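Local coordinates for PbSGBP-B lipoprotein (Prevotella bryantii B14, PDB 6D2Y) that probably binds polysaccharide at the cell surface as a lipoprotein of a polysaccharide utilization locus, at residues P297-W308 and F415-L424; F363-I373 and F402-K413. One frame throughout, in Å; residues are numbered along the deposited sequence.

Overall arrangement
Both contacts lie in the C-terminal glycan-binding domain, and both reach the same four-stranded antiparallel sheet: contact 1 through strand 423-428, contact 2 through strand 372-374 at the sheet's edge. Their centres are about 18 Å apart, and they meet where F415 of contact 1 packs against W369 and F402 of contact 2. Each is partly buried. Contact 1 is largely hydrophobic, with an aromatic cluster flanked by the 3-10 segment 418-420 and a single hydrogen bond between its segments; the L299 side chain is about 11 Å from that of magnesium ligand D225. Contact 2, away from that site, joins loop-rich segments by five backbone bonds, three of them weak, and buries an arginine among carbonyl oxygens.

Contact 1: residues P297-W308 and F415-L424; sequences PRLCDVADFSDW and FSSINDFSSL
F305 and F421 form the tight centre of the contact, an offset stack with ring centroids 4.5 Å apart and planes at 13°. The overlap begins at the root of F421: its CB sits over the middle of the F305 ring, 3.6 Å from the centroid, while CD2 of F305 lies over one face of the F421 ring. W308 extends the cluster. The five-membered ring of its indole takes F415 edge-to-face, the two planes almost perpendicular at 87°, and F421 in an offset edge-to-face pair. F334 of strand 330-335 meets F421 edge-to-face, tying this cluster to the beta sandwich. There S422 and S423 both face G335 in a classic beta bulge at the start of strand 423-428. Across the contact, L299 N donates to S422 O (3.0 Å, 166°), and L299 CD1 packs on L424 CB at 3.6 Å; both leucines also touch F224 of the strand leading to the magnesium ligand D225. The looser side is the partly exposed 3-10 turn 418-420, where I418 lays CG2 against W308 CZ3 at 4.0 Å. N419 N is held by S417 OG (3.0 Å) in an ST turn, and on the same flank R298 bends at chi3 to place NH1 in a salt bridge with the exposed D301.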
loop_
_atom_site.group_PDB
_atom_site.type_symbol
_atom_site.label_atom_id
_atom_site.label_comp_id
_atom_site.label_asym_id
_atom_site.label_seq_id
_atom_site.Cartn_x
_atom_site.Cartn_y
_atom_site.Cartn_z
ATOM N N PRO A 297 23.954 11.140 10.590
ATOM C CA PRO A 297 23.114 10.896 11.766
ATOM C C PRO A 297 22.385 9.567 11.673
ATOM O O PRO A 297 22.279 8.948 10.610
ATOM C CB PRO A 297 22.126 12.065 11.739
ATOM C CG PRO A 297 22.001 12.394 10.283
ATOM C CD PRO A 297 23.357 12.133 9.677
ATOM N N ARG A 298 21.876 9.129 12.822
ATOM C CA ARG A 298 21.010 7.960 12.854
ATOM C C ARG A 298 19.723 8.256 12.096
ATOM O O ARG A 298 19.171 9.357 12.179
ATOM C CB ARG A 298 20.704 7.568 14.302
ATOM C CG ARG A 298 21.862 6.876 15.006
ATOM C CD ARG A 298 21.864 7.117 16.512
ATOM N NE ARG A 298 20.659 6.617 17.168
ATOM C CZ ARG A 298 19.822 7.374 17.868
ATOM N NH1 ARG A 298 20.059 8.671 18.013
ATOM N NH2 ARG A 298 18.750 6.835 18.430
ATOM N N LEU A 299 19.245 7.267 11.339
ATOM C CA LEU A 299 18.048 7.482 10.535
ATOM C C LEU A 299 16.822 7.734 11.405
ATOM O O LEU A 299 15.893 8.428 10.979
ATOM C CB LEU A 299 17.817 6.288 9.611
ATOM C CG LEU A 299 18.888 6.107 8.536
ATOM C CD1 LEU A 299 18.598 4.881 7.696
ATOM C CD2 LEU A 299 18.976 7.349 7.662
ATOM N N CYS A 300 16.805 7.194 12.626
ATOM C CA CYS A 300 15.682 7.430 13.526
ATOM C C CYS A 300 15.638 8.864 14.038
ATOM O O CYS A 300 14.612 9.283 14.584
ATOM C CB CYS A 300 15.740 6.461 14.704
ATOM S SG CYS A 300 17.309 6.474 15.594
ATOM N N ASP A 301 16.726 9.617 13.886
ATOM C CA ASP A 301 16.728 11.039 14.197
ATOM C C ASP A 301 16.396 11.903 12.989
ATOM O O ASP A 301 16.042 13.075 13.159
ATOM C CB ASP A 301 18.091 11.460 14.757
ATOM C CG ASP A 301 18.352 10.896 16.137
ATOM O OD1 ASP A 301 17.384 10.733 16.911
ATOM O OD2 ASP A 301 19.528 10.613 16.449
ATOM N N VAL A 302 16.505 11.352 11.779
ATOM C CA VAL A 302 16.164 12.101 10.575
ATOM C C VAL A 302 14.661 12.066 10.324
ATOM O O VAL A 302 14.065 13.072 9.921
ATOM C CB VAL A 302 16.961 11.556 9.376
ATOM C CG1 VAL A 302 16.489 12.195 8.078
ATOM C CG2 VAL A 302 18.448 11.797 9.582
ATOM N N ALA A 303 14.028 10.920 10.562
ATOM C CA ALA A 303 12.587 10.774 10.438
ATOM C C ALA A 303 12.043 10.067 11.672
ATOM O O ALA A 303 12.759 9.337 12.362
ATOM C CB ALA A 303 12.199 9.998 9.171
ATOM N N ASP A 304 10.758 10.291 11.943
ATOM C CA ASP A 304 10.130 9.761 13.147
ATOM C C ASP A 304 9.675 8.325 12.914
ATOM O O ASP A 304 8.801 8.071 12.080
ATOM C CB ASP A 304 8.951 10.635 13.564
ATOM C CG ASP A 304 8.411 10.265 14.930
ATOM O OD1 ASP A 304 8.789 10.924 15.921
ATOM O OD2 ASP A 304 7.610 9.310 15.012
ATOM N N PHE A 305 10.258 7.392 13.665
ATOM C CA PHE A 305 9.920 5.980 13.570
ATOM C C PHE A 305 9.055 5.501 14.730
ATOM O O PHE A 305 8.842 4.292 14.868
ATOM C CB PHE A 305 11.193 5.135 13.496
ATOM C CG PHE A 305 11.849 5.132 12.144
ATOM C CD1 PHE A 305 12.752 6.123 11.794
ATOM C CD2 PHE A 305 11.572 4.132 11.226
ATOM C CE1 PHE A 305 13.361 6.119 10.554
ATOM C CE2 PHE A 305 12.180 4.121 9.986
ATOM C CZ PHE A 305 13.074 5.116 9.648
ATOM N N SER A 306 8.565 6.412 15.569
ATOM C CA SER A 306 7.690 6.014 16.663
ATOM C C SER A 306 6.424 5.371 16.112
ATOM O O SER A 306 5.928 5.742 15.043
ATOM C CB SER A 306 7.338 7.221 17.535
ATOM O OG SER A 306 6.637 8.204 16.793
ATOM N N ASP A 307 5.905 4.390 16.855
ATOM C CA ASP A 307 4.747 3.605 16.427
ATOM C C ASP A 307 4.983 3.026 15.033
ATOM O O ASP A 307 4.189 3.208 14.107
ATOM C CB ASP A 307 3.465 4.440 16.471
ATOM C CG ASP A 307 3.166 4.979 17.858
ATOM O OD1 ASP A 307 3.429 4.261 18.847
ATOM O OD2 ASP A 307 2.661 6.117 17.960
ATOM N N TRP A 308 6.106 2.314 14.896
ATOM C CA TRP A 308 6.534 1.815 13.593
ATOM C C TRP A 308 5.583 0.768 13.030
ATOM O O TRP A 308 5.507 0.602 11.807
ATOM C CB TRP A 308 7.947 1.243 13.695
ATOM C CG TRP A 308 8.082 0.150 14.707
ATOM C CD1 TRP A 308 7.829 -1.178 14.520
ATOM C CD2 TRP A 308 8.507 0.288 16.069
ATOM N NE1 TRP A 308 8.069 -1.875 15.680
ATOM C CE2 TRP A 308 8.485 -0.997 16.646
ATOM C CE3 TRP A 308 8.903 1.374 16.856
ATOM C CZ2 TRP A 308 8.845 -1.226 17.972
ATOM C CZ3 TRP A 308 9.259 1.146 18.173
ATOM C CH2 TRP A 308 9.228 -0.144 18.718
ATOM N N PHE A 415 11.376 -5.620 15.952
ATOM C CA PHE A 415 11.896 -4.317 16.340
ATOM C C PHE A 415 11.473 -4.006 17.769
ATOM O O PHE A 415 10.309 -4.187 18.133
ATOM C CB PHE A 415 11.395 -3.231 15.389
ATOM C CG PHE A 415 11.929 -3.354 13.992
ATOM C CD1 PHE A 415 13.269 -3.632 13.779
ATOM C CD2 PHE A 415 11.099 -3.190 12.894
ATOM C CE1 PHE A 415 13.773 -3.742 12.502
ATOM C CE2 PHE A 415 11.599 -3.301 11.606
ATOM C CZ PHE A 415 12.940 -3.579 11.412
ATOM N N SER A 416 12.422 -3.543 18.580
ATOM C CA SER A 416 12.156 -3.285 19.986
ATOM C C SER A 416 12.166 -1.816 20.353
ATOM O O SER A 416 11.600 -1.465 21.391
ATOM C CB SER A 416 13.173 -4.026 20.871
ATOM O OG SER A 416 13.497 -5.276 20.296
ATOM N N SER A 417 12.765 -0.960 19.533
ATOM C CA SER A 417 12.947 0.444 19.857
ATOM C C SER A 417 13.107 1.223 18.563
ATOM O O SER A 417 13.397 0.655 17.506
ATOM C CB SER A 417 14.167 0.650 20.765
ATOM O OG SER A 417 14.583 2.001 20.782
ATOM N N ILE A 418 12.907 2.541 18.647
ATOM C CA ILE A 418 13.151 3.372 17.475
ATOM C C ILE A 418 14.634 3.421 17.150
ATOM O O ILE A 418 15.004 3.732 16.013
ATOM C CB ILE A 418 12.585 4.791 17.673
ATOM C CG1 ILE A 418 13.297 5.498 18.826
ATOM C CG2 ILE A 418 11.081 4.739 17.911
ATOM C CD1 ILE A 418 13.738 6.901 18.491
ATOM N N ASN A 419 15.496 3.100 18.120
ATOM C CA ASN A 419 16.933 3.075 17.879
ATOM C C ASN A 419 17.333 2.005 16.873
ATOM O O ASN A 419 18.432 2.078 16.313
ATOM C CB ASN A 419 17.679 2.854 19.195
ATOM C CG ASN A 419 17.860 4.132 19.983
ATOM O OD1 ASN A 419 18.706 4.961 19.652
ATOM N ND2 ASN A 419 17.068 4.296 21.037
ATOM N N ASP A 420 16.473 1.016 16.632
ATOM C CA ASP A 420 16.763 -0.030 15.659
ATOM C C ASP A 420 16.649 0.454 14.219
ATOM O O ASP A 420 16.927 -0.324 13.300
ATOM C CB ASP A 420 15.834 -1.224 15.889
ATOM C CG ASP A 420 15.946 -1.788 17.297
ATOM O OD1 ASP A 420 15.717 -1.030 18.261
ATOM O OD2 ASP A 420 16.268 -2.985 17.442
ATOM N N PHE A 421 16.254 1.707 13.998
ATOM C CA PHE A 421 16.201 2.278 12.658
ATOM C C PHE A 421 17.285 3.334 12.489
ATOM O O PHE A 421 17.004 4.450 12.042
ATOM C CB PHE A 421 14.827 2.896 12.383
ATOM C CG PHE A 421 13.682 1.941 12.550
ATOM C CD1 PHE A 421 13.447 0.945 11.616
ATOM C CD2 PHE A 421 12.835 2.041 13.641
ATOM C CE1 PHE A 421 12.391 0.070 11.771
ATOM C CE2 PHE A 421 11.779 1.168 13.801
ATOM C CZ PHE A 421 11.557 0.182 12.865
ATOM N N SER A 422 18.521 3.002 12.857
ATOM C CA SER A 422 19.631 3.946 12.771
ATOM C C SER A 422 20.424 3.810 11.475
ATOM O O SER A 422 20.843 4.821 10.897
ATOM C CB SER A 422 20.570 3.768 13.964
ATOM O OG SER A 422 19.856 3.643 15.182
ATOM N N SER A 423 20.648 2.578 11.016
ATOM C CA SER A 423 21.338 2.311 9.764
ATOM C C SER A 423 20.443 1.483 8.853
ATOM O O SER A 423 19.496 0.830 9.302
ATOM C CB SER A 423 22.668 1.589 10.000
ATOM O OG SER A 423 23.517 2.348 10.839
ATOM N N LEU A 424 20.756 1.512 7.559
ATOM C CA LEU A 424 19.941 0.837 6.559
ATOM C C LEU A 424 20.831 0.162 5.528
ATOM O O LEU A 424 21.753 0.785 4.995
ATOM C CB LEU A 424 18.994 1.818 5.860
ATOM C CG LEU A 424 18.128 1.193 4.767
ATOM C CD1 LEU A 424 17.069 0.293 5.385
ATOM C CD2 LEU A 424 17.496 2.266 3.891
#

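Contact 2: residues F363-I373 and F402-K413; sequences FHAQNGWGRAI and FNLEFDGNSATK
The run into edge strand 372-374 and a loop after strand 393-398 are joined here by two isolated bridges, W369 with K413 and R371 with L404, the latter an antiparallel hydrogen-bonded pair. R371 N donates to L404 O at 2.8 Å, and the return bond from L404 N is weak. Further along, G368 O takes K413 N at 2.7 Å and, weakly, T412 N. Because G370 has no side chain, its CA can come to 3.2 Å from F402 O and from L404 O, both CA-H...O contacts. The R371 side chain, bent at chi2 and chi3, curls back so that its guanidinium grips two carbonyls of its own segment: NH1 and NH2 meet F363 O end-on, and NE and NH2 take W369 O side-on, both oxygens lying in the guanidinium plane. Over one face of that plane lies F406 N, 3.4 Å from R371 CZ. E405 OE1 stands well out of it, 3.9 Å from R371 NH2, a long salt bridge of charges alone that would probably still steady the buried cation; E405 OE2 is bonded by Y433. On the flanks, H364 CB sits over the centre of the F406 ring, and A372 CB does the same to F402, 3.4 Å from the ring centroid. I373 CD1 reaches L404 CB at 4.0 Å. F406 sits in a type I beta turn from E405 to G408, with D407 OD1 accepting from N409 N in an Asx turn. Bridged to the chain entering the edge strand, 402-413 is an irregular loop packed along the edge of a beta sandwich.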
loop_
_atom_site.group_PDB
_atom_site.type_symbol
_atom_site.label_atom_id
_atom_site.label_comp_id
_atom_site.label_asym_id
_atom_site.label_seq_id
_atom_site.Cartn_x
_atom_site.Cartn_y
_atom_site.Cartn_z
ATOM N N PHE A 363 23.702 -8.523 9.437
ATOM C CA PHE A 363 22.441 -8.879 8.800
ATOM C C PHE A 363 22.337 -10.362 8.472
ATOM O O PHE A 363 21.317 -10.788 7.920
ATOM C CB PHE A 363 22.221 -8.039 7.531
ATOM C CG PHE A 363 23.317 -8.163 6.511
ATOM C CD1 PHE A 363 23.279 -9.156 5.547
ATOM C CD2 PHE A 363 24.376 -7.270 6.501
ATOM C CE1 PHE A 363 24.283 -9.268 4.604
ATOM C CE2 PHE A 363 25.382 -7.377 5.560
ATOM C CZ PHE A 363 25.334 -8.375 4.610
ATOM N N HIS A 364 23.350 -11.160 8.803
ATOM C CA HIS A 364 23.276 -12.610 8.644
ATOM C C HIS A 364 24.003 -13.297 9.800
ATOM O O HIS A 364 24.840 -14.180 9.612
ATOM C CB HIS A 364 23.817 -13.048 7.281
ATOM C CG HIS A 364 25.294 -12.861 7.114
ATOM N ND1 HIS A 364 26.193 -13.897 7.243
ATOM C CD2 HIS A 364 26.026 -11.764 6.806
ATOM C CE1 HIS A 364 27.416 -13.446 7.033
ATOM N NE2 HIS A 364 27.342 -12.154 6.764
ATOM N N ALA A 365 23.654 -12.908 11.025
ATOM C CA ALA A 365 24.299 -13.413 12.228
ATOM C C ALA A 365 23.552 -14.582 12.859
ATOM O O ALA A 365 23.907 -15.000 13.966
ATOM C CB ALA A 365 24.460 -12.286 13.249
ATOM N N GLN A 366 22.530 -15.115 12.183
ATOM C CA GLN A 366 21.736 -16.237 12.695
ATOM C C GLN A 366 21.156 -15.928 14.074
ATOM O O GLN A 366 21.139 -16.775 14.969
ATOM C CB GLN A 366 22.560 -17.527 12.730
ATOM C CG GLN A 366 22.220 -18.513 11.627
ATOM C CD GLN A 366 23.018 -19.798 11.720
ATOM O OE1 GLN A 366 22.462 -20.894 11.645
ATOM N NE2 GLN A 366 24.329 -19.671 11.882
ATOM N N ASN A 367 20.666 -14.699 14.246
ATOM C CA ASN A 367 20.112 -14.259 15.521
ATOM C C ASN A 367 18.632 -13.904 15.423
ATOM O O ASN A 367 18.107 -13.222 16.306
ATOM C CB ASN A 367 20.905 -13.070 16.071
ATOM C CG ASN A 367 20.765 -11.826 15.213
ATOM O OD1 ASN A 367 20.420 -11.904 14.033
ATOM N ND2 ASN A 367 21.030 -10.668 15.805
ATOM N N GLY A 368 17.949 -14.346 14.368
ATOM C CA GLY A 368 16.525 -14.099 14.242
ATOM C C GLY A 368 16.139 -12.665 13.958
ATOM O O GLY A 368 14.990 -12.285 14.202
ATOM N N TRP A 369 17.059 -11.858 13.431
ATOM C CA TRP A 369 16.796 -10.439 13.218
ATOM C C TRP A 369 15.917 -10.228 11.990
ATOM O O TRP A 369 16.202 -10.752 10.909
ATOM C CB TRP A 369 18.104 -9.666 13.066
ATOM C CG TRP A 369 17.886 -8.193 12.919
ATOM C CD1 TRP A 369 18.183 -7.421 11.834
ATOM C CD2 TRP A 369 17.305 -7.315 13.890
ATOM N NE1 TRP A 369 17.830 -6.114 12.073
ATOM C CE2 TRP A 369 17.289 -6.024 13.328
ATOM C CE3 TRP A 369 16.802 -7.495 15.182
ATOM C CZ2 TRP A 369 16.789 -4.919 14.013
ATOM C CZ3 TRP A 369 16.306 -6.397 15.859
ATOM C CH2 TRP A 369 16.304 -5.127 15.274
ATOM N N GLY A 370 14.864 -9.432 12.156
ATOM C CA GLY A 370 13.878 -9.271 11.101
ATOM C C GLY A 370 14.296 -8.247 10.057
ATOM O O GLY A 370 14.821 -7.180 10.371
ATOM N N ARG A 371 14.050 -8.593 8.797
ATOM C CA ARG A 371 14.253 -7.670 7.691
ATOM C C ARG A 371 13.243 -7.993 6.603
ATOM O O ARG A 371 12.766 -9.126 6.494
ATOM C CB ARG A 371 15.687 -7.736 7.146
ATOM C CG ARG A 371 15.915 -8.750 6.035
ATOM C CD ARG A 371 15.935 -10.179 6.560
ATOM N NE ARG A 371 16.768 -10.325 7.751
ATOM C CZ ARG A 371 18.084 -10.514 7.724
ATOM N NH1 ARG A 371 18.725 -10.576 6.565
ATOM N NH2 ARG A 371 18.761 -10.638 8.859
ATOM N N ALA A 372 12.906 -6.980 5.810
ATOM C CA ALA A 372 11.975 -7.164 4.708
ATOM C C ALA A 372 12.703 -7.718 3.492
ATOM O O ALA A 372 13.842 -7.339 3.205
ATOM C CB ALA A 372 11.293 -5.845 4.352
ATOM N N ILE A 373 12.043 -8.627 2.783
ATOM C CA ILE A 373 12.593 -9.246 1.583
ATOM C C ILE A 373 11.594 -9.039 0.452
ATOM O O ILE A 373 10.520 -9.655 0.438
ATOM C CB ILE A 373 12.907 -10.734 1.791
ATOM C CG1 ILE A 373 13.594 -10.947 3.143
ATOM C CG2 ILE A 373 13.780 -11.247 0.665
ATOM C CD1 ILE A 373 14.281 -12.294 3.289
ATOM N N PHE A 402 8.863 -6.518 8.092
ATOM C CA PHE A 402 10.278 -6.786 8.316
ATOM C C PHE A 402 10.427 -7.934 9.307
ATOM O O PHE A 402 11.102 -7.790 10.330
ATOM C CB PHE A 402 10.993 -5.538 8.840
ATOM C CG PHE A 402 11.257 -4.493 7.790
ATOM C CD1 PHE A 402 10.209 -3.857 7.142
ATOM C CD2 PHE A 402 12.553 -4.131 7.468
ATOM C CE1 PHE A 402 10.451 -2.892 6.182
ATOM C CE2 PHE A 402 12.801 -3.164 6.512
ATOM C CZ PHE A 402 11.748 -2.544 5.867
ATOM N N ASN A 403 9.795 -9.073 9.019
ATOM C CA ASN A 403 9.726 -10.192 9.951
ATOM C C ASN A 403 10.295 -11.471 9.348
ATOM O O ASN A 403 9.886 -12.574 9.715
ATOM C CB ASN A 403 8.287 -10.417 10.414
ATOM C CG ASN A 403 7.310 -10.537 9.260
ATOM O OD1 ASN A 403 7.308 -11.529 8.537
ATOM N ND2 ASN A 403 6.478 -9.520 9.078
ATOM N N LEU A 404 11.235 -11.341 8.419
ATOM C CA LEU A 404 11.945 -12.481 7.860
ATOM C C LEU A 404 13.422 -12.370 8.211
ATOM O O LEU A 404 13.894 -11.341 8.697
ATOM C CB LEU A 404 11.751 -12.570 6.341
ATOM C CG LEU A 404 10.419 -13.133 5.835
ATOM C CD1 LEU A 404 9.303 -12.103 5.932
ATOM C CD2 LEU A 404 10.547 -13.644 4.409
ATOM N N GLU A 405 14.156 -13.447 7.964
ATOM C CA GLU A 405 15.579 -13.500 8.251
ATOM C C GLU A 405 16.325 -13.927 6.990
ATOM O O GLU A 405 15.728 -14.431 6.034
ATOM C CB GLU A 405 15.858 -14.438 9.451
ATOM C CG GLU A 405 17.289 -14.894 9.635
ATOM C CD GLU A 405 18.018 -14.072 10.685
ATOM O OE1 GLU A 405 17.361 -13.258 11.356
ATOM O OE2 GLU A 405 19.246 -14.225 10.840
ATOM N N PHE A 406 17.621 -13.837 7.020
ATOM C CA PHE A 406 18.445 -13.953 5.875
ATOM C C PHE A 406 18.195 -15.159 5.062
ATOM O O PHE A 406 18.476 -15.175 3.904
ATOM C CB PHE A 406 19.851 -13.976 6.413
ATOM C CG PHE A 406 20.908 -13.981 5.405
ATOM C CD1 PHE A 406 21.144 -12.897 4.637
ATOM C CD2 PHE A 406 21.721 -15.031 5.291
ATOM C CE1 PHE A 406 22.159 -12.902 3.745
ATOM C CE2 PHE A 406 22.727 -15.050 4.402
ATOM C CZ PHE A 406 22.948 -13.983 3.621
ATOM N N ASP A 407 17.801 -16.231 5.679
ATOM C CA ASP A 407 17.487 -17.460 4.961
ATOM C C ASP A 407 16.054 -17.512 4.445
ATOM O O ASP A 407 15.712 -18.441 3.706
ATOM C CB ASP A 407 17.747 -18.681 5.852
ATOM C CG ASP A 407 16.969 -18.631 7.154
ATOM O OD1 ASP A 407 16.297 -17.610 7.414
ATOM O OD2 ASP A 407 17.029 -19.618 7.921
ATOM N N GLY A 408 15.211 -16.550 4.814
ATOM C CA GLY A 408 13.833 -16.520 4.374
ATOM C C GLY A 408 12.833 -17.027 5.388
ATOM O O GLY A 408 11.627 -16.837 5.191
ATOM N N ASN A 409 13.291 -17.664 6.462
ATOM C CA ASN A 409 12.390 -18.140 7.498
ATOM C C ASN A 409 11.867 -16.963 8.322
ATOM O O ASN A 409 12.384 -15.844 8.258
ATOM C CB ASN A 409 13.096 -19.161 8.390
ATOM C CG ASN A 409 13.303 -20.497 7.695
ATOM O OD1 ASN A 409 12.366 -21.282 7.536
ATOM N ND2 ASN A 409 14.535 -20.758 7.272
ATOM N N SER A 410 10.819 -17.226 9.100
ATOM C CA SER A 410 10.223 -16.194 9.940
ATOM C C SER A 410 11.208 -15.729 11.007
ATOM O O SER A 410 11.847 -16.541 11.678
ATOM C CB SER A 410 8.937 -16.716 10.588
ATOM O OG SER A 410 8.210 -17.542 9.695
ATOM N N ALA A 411 11.319 -14.413 11.172
ATOM C CA ALA A 411 12.255 -13.850 12.135
ATOM C C ALA A 411 11.758 -14.063 13.558
ATOM O O ALA A 411 10.553 -14.014 13.828
ATOM C CB ALA A 411 12.461 -12.361 11.877
ATOM N N THR A 412 12.700 -14.295 14.473
ATOM C CA THR A 412 12.360 -14.529 15.870
ATOM C C THR A 412 12.541 -13.301 16.754
ATOM O O THR A 412 12.029 -13.288 17.878
ATOM C CB THR A 412 13.198 -15.684 16.437
ATOM O OG1 THR A 412 14.545 -15.243 16.648
ATOM C CG2 THR A 412 13.195 -16.868 15.488
ATOM N N LYS A 413 13.249 -12.278 16.278
ATOM C CA LYS A 413 13.418 -11.022 17.001
ATOM C C LYS A 413 12.860 -9.892 16.149
ATOM O O LYS A 413 13.296 -9.695 15.010
ATOM C CB LYS A 413 14.890 -10.759 17.334
ATOM C CG LYS A 413 15.695 -11.984 17.726
ATOM C CD LYS A 413 15.297 -12.536 19.086
ATOM C CE LYS A 413 15.615 -14.022 19.184
ATOM N NZ LYS A 413 15.836 -14.473 20.581
#